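Local coordinates for beta 1-3 glucanase (Clostridium beijerinckii NCIMB 8052, PDB 5H4E), which probably hydrolyses beta-1,3-glucans, as a catalytic domain of glycoside hydrolase family 64, at residues T71-C79 / Y98-V109; A87-A95 / M141-W149. All coordinates share one frame; numbering follows the deposited sequence.

Interaction 1. Residues T71-C79 / Y98-V109; sequences TFNYSNYFC and YISYGKPLYIKV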
loop_
_atom_site.group_PDB
_atom_site.type_symbol
_atom_site.label_atom_id
_atom_site.label_comp_id
_atom_site.label_asym_id
_atom_site.label_seq_id
_atom_site.Cartn_x
_atom_site.Cartn_y
_atom_site.Cartn_z
ATOM N N THR A 71 29.444 -2.069 -5.495
ATOM C CA THR A 71 29.271 -0.614 -5.504
ATOM C C THR A 71 28.471 -0.174 -6.746
ATOM O O THR A 71 28.793 -0.574 -7.870
ATOM C CB THR A 71 30.640 0.096 -5.469
ATOM O OG1 THR A 71 31.328 -0.276 -4.272
ATOM C CG2 THR A 71 30.493 1.624 -5.514
ATOM N N PHE A 72 27.423 0.631 -6.548
ATOM C CA PHE A 72 26.564 1.032 -7.664
ATOM C C PHE A 72 26.178 2.515 -7.652
ATOM O O PHE A 72 26.215 3.172 -6.609
ATOM C CB PHE A 72 25.283 0.191 -7.678
ATOM C CG PHE A 72 25.490 -1.250 -7.306
ATOM C CD1 PHE A 72 25.819 -2.192 -8.273
ATOM C CD2 PHE A 72 25.336 -1.670 -5.989
ATOM C CE1 PHE A 72 26.004 -3.532 -7.936
ATOM C CE2 PHE A 72 25.519 -3.008 -5.643
ATOM C CZ PHE A 72 25.854 -3.940 -6.622
ATOM N N ASN A 73 25.794 3.019 -8.827
ATOM C CA ASN A 73 25.267 4.378 -8.994
ATOM C C ASN A 73 23.744 4.382 -9.127
ATOM O O ASN A 73 23.172 3.512 -9.785
ATOM C CB ASN A 73 25.863 5.055 -10.236
ATOM C CG ASN A 73 27.325 5.438 -10.064
ATOM O OD1 ASN A 73 27.867 5.419 -8.958
ATOM N ND2 ASN A 73 27.964 5.818 -11.168
ATOM N N TYR A 74 23.087 5.377 -8.540
ATOM C CA TYR A 74 21.627 5.442 -8.614
ATOM C C TYR A 74 21.154 6.808 -9.049
ATOM O O TYR A 74 21.832 7.802 -8.816
ATOM C CB TYR A 74 21.000 5.104 -7.263
ATOM C CG TYR A 74 21.432 3.769 -6.705
ATOM C CD1 TYR A 74 22.637 3.639 -6.018
ATOM C CD2 TYR A 74 20.628 2.641 -6.853
ATOM C CE1 TYR A 74 23.039 2.420 -5.497
ATOM C CE2 TYR A 74 21.022 1.417 -6.335
ATOM C CZ TYR A 74 22.234 1.315 -5.660
ATOM O OH TYR A 74 22.628 0.100 -5.147
ATOM N N SER A 75 19.975 6.854 -9.663
ATOM C CA SER A 75 19.344 8.118 -10.022
ATOM C C SER A 75 19.178 9.004 -8.797
ATOM O O SER A 75 19.364 8.566 -7.658
ATOM C CB SER A 75 17.984 7.877 -10.655
ATOM O OG SER A 75 17.104 7.290 -9.707
ATOM N N ASN A 76 18.827 10.257 -9.025
ATOM C CA ASN A 76 18.633 11.162 -7.912
ATOM C C ASN A 76 17.493 12.101 -8.240
ATOM O O ASN A 76 17.695 13.223 -8.715
ATOM C CB ASN A 76 19.909 11.930 -7.595
ATOM C CG ASN A 76 19.806 12.704 -6.295
ATOM O OD1 ASN A 76 18.801 12.617 -5.581
ATOM N ND2 ASN A 76 20.844 13.471 -5.979
ATOM N N TYR A 77 16.281 11.611 -8.005
ATOM C CA TYR A 77 15.087 12.372 -8.302
ATOM C C TYR A 77 14.594 13.129 -7.077
ATOM O O TYR A 77 13.523 13.736 -7.113
ATOM C CB TYR A 77 13.986 11.446 -8.813
ATOM C CG TYR A 77 14.295 10.687 -10.091
ATOM C CD1 TYR A 77 15.123 11.217 -11.079
ATOM C CD2 TYR A 77 13.726 9.443 -10.315
ATOM C CE1 TYR A 77 15.381 10.507 -12.257
ATOM C CE2 TYR A 77 13.958 8.745 -11.467
ATOM C CZ TYR A 77 14.788 9.270 -12.438
ATOM O OH TYR A 77 14.995 8.532 -13.583
ATOM N N PHE A 78 15.380 13.094 -6.001
ATOM C CA PHE A 78 14.953 13.625 -4.709
ATOM C C PHE A 78 15.261 15.096 -4.521
ATOM O O PHE A 78 16.194 15.636 -5.126
ATOM C CB PHE A 78 15.591 12.808 -3.578
ATOM C CG PHE A 78 14.911 11.496 -3.359
ATOM C CD1 PHE A 78 13.912 11.372 -2.400
ATOM C CD2 PHE A 78 15.206 10.407 -4.160
ATOM C CE1 PHE A 78 13.252 10.161 -2.218
ATOM C CE2 PHE A 78 14.552 9.201 -3.976
ATOM C CZ PHE A 78 13.571 9.085 -3.006
ATOM N N CYS A 79 14.457 15.729 -3.670
ATOM C CA CYS A 79 14.573 17.149 -3.347
ATOM C C CYS A 79 14.435 17.354 -1.838
ATOM O O CYS A 79 13.556 16.761 -1.218
ATOM C CB CYS A 79 13.502 17.949 -4.104
ATOM S SG CYS A 79 13.446 19.733 -3.742
ATOM N N TYR A 98 7.777 9.217 -2.539
ATOM C CA TYR A 98 8.655 8.716 -1.482
ATOM C C TYR A 98 9.149 9.885 -0.645
ATOM O O TYR A 98 9.602 10.883 -1.188
ATOM C CB TYR A 98 9.875 7.971 -2.061
ATOM C CG TYR A 98 9.573 6.652 -2.733
ATOM C CD1 TYR A 98 9.523 5.474 -1.998
ATOM C CD2 TYR A 98 9.383 6.580 -4.107
ATOM C CE1 TYR A 98 9.265 4.266 -2.605
ATOM C CE2 TYR A 98 9.117 5.374 -4.727
ATOM C CZ TYR A 98 9.067 4.217 -3.966
ATOM O OH TYR A 98 8.809 3.007 -4.567
ATOM N N ILE A 99 9.069 9.751 0.674
ATOM C CA ILE A 99 9.554 10.776 1.578
ATOM C C ILE A 99 10.477 10.103 2.585
ATOM O O ILE A 99 10.030 9.258 3.362
ATOM C CB ILE A 99 8.399 11.507 2.291
ATOM C CG1 ILE A 99 7.488 12.171 1.249
ATOM C CG2 ILE A 99 8.954 12.573 3.272
ATOM C CD1 ILE A 99 6.203 12.723 1.816
ATOM N N SER A 100 11.763 10.456 2.554
ATOM C CA SER A 100 12.738 9.809 3.432
ATOM C C SER A 100 13.373 10.814 4.381
ATOM O O SER A 100 13.372 12.018 4.124
ATOM C CB SER A 100 13.821 9.088 2.624
ATOM O OG SER A 100 14.519 9.988 1.779
ATOM N N TYR A 101 13.884 10.301 5.493
ATOM C CA TYR A 101 14.512 11.117 6.518
ATOM C C TYR A 101 16.028 10.889 6.492
ATOM O O TYR A 101 16.480 9.754 6.294
ATOM C CB TYR A 101 13.956 10.749 7.897
ATOM C CG TYR A 101 12.509 11.108 8.185
ATOM C CD1 TYR A 101 11.817 12.056 7.428
ATOM C CD2 TYR A 101 11.848 10.523 9.265
ATOM C CE1 TYR A 101 10.498 12.387 7.735
ATOM C CE2 TYR A 101 10.549 10.840 9.575
ATOM C CZ TYR A 101 9.877 11.771 8.821
ATOM O OH TYR A 101 8.573 12.062 9.168
ATOM N N GLY A 102 16.812 11.946 6.696
ATOM C CA GLY A 102 18.253 11.799 6.859
ATOM C C GLY A 102 19.042 11.738 5.564
ATOM O O GLY A 102 20.080 12.384 5.424
ATOM N N LYS A 103 18.560 10.943 4.616
ATOM C CA LYS A 103 19.186 10.846 3.306
ATOM C C LYS A 103 18.137 10.425 2.294
ATOM O O LYS A 103 17.093 9.882 2.670
ATOM C CB LYS A 103 20.357 9.853 3.318
ATOM C CG LYS A 103 19.998 8.496 3.879
ATOM C CD LYS A 103 20.850 7.387 3.263
ATOM C CE LYS A 103 22.284 7.411 3.733
ATOM N NZ LYS A 103 23.108 6.347 3.065
ATOM N N PRO A 104 18.383 10.697 1.007
ATOM C CA PRO A 104 17.423 10.254 0.002
ATOM C C PRO A 104 17.511 8.751 -0.213
ATOM O O PRO A 104 18.495 8.118 0.168
ATOM C CB PRO A 104 17.859 11.016 -1.255
ATOM C CG PRO A 104 19.321 11.206 -1.055
ATOM C CD PRO A 104 19.480 11.481 0.407
ATOM N N LEU A 105 16.488 8.191 -0.837
ATOM C CA LEU A 105 16.494 6.777 -1.182
ATOM C C LEU A 105 17.381 6.551 -2.395
ATOM O O LEU A 105 17.645 7.482 -3.167
ATOM C CB LEU A 105 15.070 6.286 -1.452
ATOM C CG LEU A 105 14.139 6.388 -0.241
ATOM C CD1 LEU A 105 12.757 5.880 -0.580
ATOM C CD2 LEU A 105 14.745 5.565 0.880
ATOM N N TYR A 106 17.868 5.324 -2.539
ATOM C CA TYR A 106 18.630 4.934 -3.723
ATOM C C TYR A 106 17.734 4.194 -4.713
ATOM O O TYR A 106 17.440 3.007 -4.527
ATOM C CB TYR A 106 19.806 4.041 -3.347
ATOM C CG TYR A 106 20.794 4.642 -2.385
ATOM C CD1 TYR A 106 21.847 5.437 -2.833
ATOM C CD2 TYR A 106 20.698 4.390 -1.026
ATOM C CE1 TYR A 106 22.761 5.979 -1.952
ATOM C CE2 TYR A 106 21.608 4.925 -0.132
ATOM C CZ TYR A 106 22.643 5.714 -0.601
ATOM O OH TYR A 106 23.543 6.240 0.293
ATOM N N ILE A 107 17.298 4.895 -5.757
ATOM C CA ILE A 107 16.414 4.311 -6.755
ATOM C C ILE A 107 17.169 4.001 -8.053
ATOM O O ILE A 107 17.683 4.909 -8.709
ATOM C CB ILE A 107 15.228 5.257 -7.055
ATOM C CG1 ILE A 107 14.346 5.406 -5.801
ATOM C CG2 ILE A 107 14.444 4.763 -8.249
ATOM C CD1 ILE A 107 13.199 6.392 -5.961
ATOM N N LYS A 108 17.230 2.719 -8.410
ATOM C CA LYS A 108 17.894 2.265 -9.638
ATOM C C LYS A 108 16.950 2.264 -10.846
ATOM O O LYS A 108 15.965 1.525 -10.863
ATOM C CB LYS A 108 18.463 0.855 -9.433
ATOM C CG LYS A 108 19.339 0.319 -10.569
ATOM C CD LYS A 108 20.705 0.982 -10.561
ATOM C CE LYS A 108 21.734 0.179 -11.353
ATOM N NZ LYS A 108 23.114 0.705 -11.097
ATOM N N VAL A 109 17.252 3.071 -11.862
ATOM C CA VAL A 109 16.462 3.036 -13.095
ATOM C C VAL A 109 16.926 1.852 -13.942
ATOM O O VAL A 109 18.118 1.547 -13.986
ATOM C CB VAL A 109 16.579 4.349 -13.919
ATOM C CG1 VAL A 109 15.670 4.288 -15.156
ATOM C CG2 VAL A 109 16.233 5.558 -13.064
HETATM O O HOH W 1 17.575 7.521 -5.897
#
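With chi1 at 65°, OG of S75 sits between its own backbone N and carbonyl carbon, and this swings the hydroxyl over to the carbonyl of I107. S75 OG donates to I107 O at 2.6 Å, tilted 28° from the carbonyl plane. S75 N reaches the same oxygen only weakly. K108 starts with CG anti to its backbone N (chi1 -173°) and bends at chi2. Its CB lies beside Y74 CD2, and the chain carries NZ round to the ring face opposite Y106 CB, too far for more than a weak cation-pi attraction. There K108 NZ donates to N73 O at 3.1 Å, in the plane of that carbonyl. Y74 packs against the same segment: CB of Y106 sits over the centre of one face, 3.8 Å from the Y74 ring centroid, while K108 N lies at the ring edge. The two tyrosine rings themselves meet obliquely.

Farther along, F78 projects into the bend of 98-109. P104 CB touches F78 CG at 3.7 Å, and L105 CB closes on F78 CZ at 3.5 Å. I107 CD1 reaches F78 CE2 at 3.7 Å, the two side chains crossing at about a right angle. A29 of strand 26-33 also packs on F78. Between S75 and the L105-I107 backbone, a bound water donates to S75 O and L105 O and accepts from I107 N. V109 CG2 meets Y77 OH, which is hydrogen-bonded to D56, and also touches S75 CB.

The contact joins the 63-74 hairpin to the loop after strand 95-101 and the start of strand 108-111. Its chemistry implies that side chains and a water bridge the backbones where regular pairing is absent, while F78 and the Y74-Y106 pair give apolar packing.

Interaction 2. Residues A87-A95 / M141-W149; sequences AYIPKIIGA and MAWTNDGLW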
loop_
_atom_site.group_PDB
_atom_site.type_symbol
_atom_site.label_atom_id
_atom_site.label_comp_id
_atom_site.label_asym_id
_atom_site.label_seq_id
_atom_site.Cartn_x
_atom_site.Cartn_y
_atom_site.Cartn_z
ATOM N N ALA A 87 5.241 19.763 -3.765
ATOM C CA ALA A 87 5.286 19.299 -5.141
ATOM C C ALA A 87 4.020 19.707 -5.897
ATOM O O ALA A 87 2.936 19.788 -5.307
ATOM C CB ALA A 87 5.453 17.792 -5.173
ATOM N N TYR A 88 4.161 19.988 -7.187
ATOM C CA TYR A 88 3.000 20.110 -8.077
ATOM C C TYR A 88 2.833 18.821 -8.848
ATOM O O TYR A 88 3.819 18.289 -9.342
ATOM C CB TYR A 88 3.162 21.258 -9.076
ATOM C CG TYR A 88 3.363 22.625 -8.479
ATOM C CD1 TYR A 88 2.307 23.296 -7.870
ATOM C CD2 TYR A 88 4.596 23.266 -8.561
ATOM C CE1 TYR A 88 2.473 24.558 -7.346
ATOM C CE2 TYR A 88 4.776 24.533 -8.034
ATOM C CZ TYR A 88 3.707 25.172 -7.433
ATOM O OH TYR A 88 3.858 26.422 -6.898
ATOM N N ILE A 89 1.609 18.302 -8.960
ATOM C CA ILE A 89 1.378 17.205 -9.906
ATOM C C ILE A 89 0.308 17.571 -10.919
ATOM O O ILE A 89 -0.654 18.286 -10.595
ATOM C CB ILE A 89 0.960 15.859 -9.213
ATOM C CG1 ILE A 89 -0.266 16.052 -8.330
ATOM C CG2 ILE A 89 2.106 15.287 -8.399
ATOM C CD1 ILE A 89 -0.984 14.748 -8.025
ATOM N N PRO A 90 0.490 17.100 -12.163
ATOM C CA PRO A 90 -0.538 17.128 -13.196
ATOM C C PRO A 90 -1.272 15.803 -13.133
ATOM O O PRO A 90 -0.970 15.033 -12.218
ATOM C CB PRO A 90 0.274 17.260 -14.479
ATOM C CG PRO A 90 1.462 16.388 -14.196
ATOM C CD PRO A 90 1.756 16.549 -12.691
ATOM N N LYS A 91 -2.200 15.536 -14.049
ATOM C CA LYS A 91 -2.784 14.199 -14.163
ATOM C C LYS A 91 -1.639 13.184 -14.214
ATOM O O LYS A 91 -0.614 13.440 -14.851
ATOM C CB LYS A 91 -3.661 14.080 -15.409
ATOM C CG LYS A 91 -4.874 14.999 -15.435
ATOM C CD LYS A 91 -5.938 14.542 -14.479
ATOM C CE LYS A 91 -7.220 15.375 -14.642
ATOM N NZ LYS A 91 -7.759 15.317 -16.037
ATOM N N ILE A 92 -1.800 12.062 -13.514
ATOM C CA ILE A 92 -0.713 11.093 -13.378
ATOM C C ILE A 92 -1.276 9.778 -12.847
ATOM O O ILE A 92 -2.265 9.769 -12.112
ATOM C CB ILE A 92 0.414 11.628 -12.437
ATOM C CG1 ILE A 92 1.675 10.755 -12.507
ATOM C CG2 ILE A 92 -0.089 11.762 -11.000
ATOM C CD1 ILE A 92 2.874 11.362 -11.763
ATOM N N ILE A 93 -0.662 8.665 -13.230
ATOM C CA ILE A 93 -1.127 7.366 -12.757
ATOM C C ILE A 93 -0.024 6.544 -12.088
ATOM O O ILE A 93 1.166 6.776 -12.321
ATOM C CB ILE A 93 -1.742 6.554 -13.906
ATOM C CG1 ILE A 93 -0.725 6.333 -15.016
ATOM C CG2 ILE A 93 -2.956 7.277 -14.469
ATOM C CD1 ILE A 93 -1.330 5.661 -16.231
ATOM N N GLY A 94 -0.443 5.594 -11.251
ATOM C CA GLY A 94 0.460 4.687 -10.560
ATOM C C GLY A 94 1.615 5.395 -9.877
ATOM O O GLY A 94 2.756 4.940 -9.934
ATOM N N ALA A 95 1.329 6.524 -9.236
ATOM C CA ALA A 95 2.397 7.370 -8.701
ATOM C C ALA A 95 2.696 7.073 -7.239
ATOM O O ALA A 95 1.802 6.661 -6.482
ATOM C CB ALA A 95 2.034 8.854 -8.878
ATOM N N MET A 141 -0.737 7.641 -5.171
ATOM C CA MET A 141 -1.774 8.519 -5.721
ATOM C C MET A 141 -1.964 8.348 -7.214
ATOM O O MET A 141 -1.073 7.881 -7.922
ATOM C CB MET A 141 -1.461 9.983 -5.420
ATOM C CG MET A 141 -0.499 10.607 -6.380
ATOM S SD MET A 141 0.623 11.670 -5.472
ATOM C CE MET A 141 1.635 10.382 -4.776
ATOM N N ALA A 142 -3.157 8.699 -7.674
ATOM C CA ALA A 142 -3.430 8.776 -9.105
ATOM C C ALA A 142 -4.464 9.866 -9.323
ATOM O O ALA A 142 -5.405 10.006 -8.541
ATOM C CB ALA A 142 -3.915 7.449 -9.642
ATOM N N TRP A 143 -4.263 10.654 -10.369
ATOM C CA TRP A 143 -5.203 11.698 -10.712
ATOM C C TRP A 143 -5.627 11.427 -12.142
ATOM O O TRP A 143 -4.822 11.543 -13.067
ATOM C CB TRP A 143 -4.570 13.076 -10.555
ATOM C CG TRP A 143 -5.501 14.226 -10.806
ATOM C CD1 TRP A 143 -6.870 14.200 -10.850
ATOM C CD2 TRP A 143 -5.115 15.575 -11.061
ATOM N NE1 TRP A 143 -7.358 15.463 -11.119
ATOM C CE2 TRP A 143 -6.297 16.323 -11.255
ATOM C CE3 TRP A 143 -3.880 16.224 -11.153
ATOM C CZ2 TRP A 143 -6.275 17.690 -11.517
ATOM C CZ3 TRP A 143 -3.860 17.572 -11.421
ATOM C CH2 TRP A 143 -5.049 18.294 -11.604
ATOM N N THR A 144 -6.885 11.032 -12.310
ATOM C CA THR A 144 -7.383 10.606 -13.610
ATOM C C THR A 144 -8.587 11.426 -14.022
ATOM O O THR A 144 -8.930 12.413 -13.371
ATOM C CB THR A 144 -7.779 9.131 -13.589
ATOM O OG1 THR A 144 -8.906 8.964 -12.721
ATOM C CG2 THR A 144 -6.619 8.276 -13.073
ATOM N N ASN A 145 -9.241 10.993 -15.093
ATOM C CA ASN A 145 -10.467 11.631 -15.557
ATOM C C ASN A 145 -11.579 11.627 -14.500
ATOM O O ASN A 145 -12.514 12.426 -14.557
ATOM C CB ASN A 145 -10.961 10.933 -16.827
ATOM C CG ASN A 145 -12.222 11.560 -17.379
ATOM O OD1 ASN A 145 -12.312 12.787 -17.500
ATOM N ND2 ASN A 145 -13.213 10.723 -17.707
ATOM N N ASP A 146 -11.456 10.728 -13.528
ATOM C CA ASP A 146 -12.488 10.528 -12.519
ATOM C C ASP A 146 -12.139 11.111 -11.149
ATOM O O ASP A 146 -12.857 10.879 -10.176
ATOM C CB ASP A 146 -12.784 9.038 -12.390
ATOM C CG ASP A 146 -13.251 8.431 -13.698
ATOM O OD1 ASP A 146 -13.965 9.136 -14.450
ATOM O OD2 ASP A 146 -12.906 7.261 -13.977
ATOM N N GLY A 147 -11.056 11.879 -11.074
ATOM C CA GLY A 147 -10.676 12.527 -9.829
ATOM C C GLY A 147 -9.338 12.031 -9.309
ATOM O O GLY A 147 -8.607 11.329 -10.006
ATOM N N LEU A 148 -9.028 12.385 -8.071
ATOM C CA LEU A 148 -7.742 12.051 -7.470
ATOM C C LEU A 148 -7.946 11.085 -6.309
ATOM O O LEU A 148 -8.858 11.263 -5.508
ATOM C CB LEU A 148 -7.034 13.322 -6.999
ATOM C CG LEU A 148 -5.634 13.260 -6.381
ATOM C CD1 LEU A 148 -4.957 14.597 -6.622
ATOM C CD2 LEU A 148 -5.718 12.982 -4.903
ATOM N N TRP A 149 -7.089 10.066 -6.235
ATOM C CA TRP A 149 -7.036 9.149 -5.097
ATOM C C TRP A 149 -5.668 9.303 -4.476
ATOM O O TRP A 149 -4.686 9.342 -5.197
ATOM C CB TRP A 149 -7.217 7.685 -5.520
ATOM C CG TRP A 149 -8.595 7.285 -5.925
ATOM C CD1 TRP A 149 -9.472 6.499 -5.212
ATOM C CD2 TRP A 149 -9.260 7.619 -7.146
ATOM N NE1 TRP A 149 -10.637 6.338 -5.917
ATOM C CE2 TRP A 149 -10.538 7.016 -7.105
ATOM C CE3 TRP A 149 -8.906 8.376 -8.267
ATOM C CZ2 TRP A 149 -11.458 7.143 -8.146
ATOM C CZ3 TRP A 149 -9.829 8.508 -9.301
ATOM C CH2 TRP A 149 -11.088 7.890 -9.231
#
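K91 and L148 lie on opposite faces of the W143 indole: CD of K91 stands 3.5 Å from the centroid of the five-membered ring, almost exactly on its normal, and L148 CD1 lies over the other face, offset toward the rim. The ring projects from a bulged antiparallel pairing, whose strand 136-144 continues as a beta hairpin into 147-151. At the ring edge, in plane, is G147 O, and I89 O comes near the plane at 3.4 Å from W143 CZ3. The bend of the lysine at chi2 (-73°) brings CD over the ring; the chi4 bend turns only NZ, too far for more than a weak cation-pi attraction.

I92 and W143 form one hydrogen-bonded pair, A95 and M141 the next, and the register slips by one residue between them, where the chain turns a corner at I93 and G94. The hairpin reverses through a type I turn, T144 to G147, with an ST turn at T144.

I89 CD1 packs against M141 SD and L148 CD1, with V9 and L11 of strand 9-16 alongside. The straightest cross-strand bond runs from M141 N to A95 O, 3.0 Å long. Its N-H...O angle is 163°, with the donor above the carbonyl plane.

In the fold
From the N terminus the chain passes through 71-79 and 87-95 and then through strand 95-101. Interaction 1 closes when 98-109 comes back against 71-79, a loop of 18 intervening residues that holds the whole corner at I93 and G94. Interaction 2 closes later, when 141-149 returns to 87-95 across 45 residues. The segments alternate along the chain, so the two loops cross. Their centres lie 22 Å apart, and they share strand 95-101: its first residue, A95, belongs to interaction 2 and its end to interaction 1. Interaction 1 ties the 63-74 hairpin to the antiparallel sheet's outgoing loop; interaction 2 joins that sheet, through 136-144, to strand 86-92, the edge of the mixed sheet.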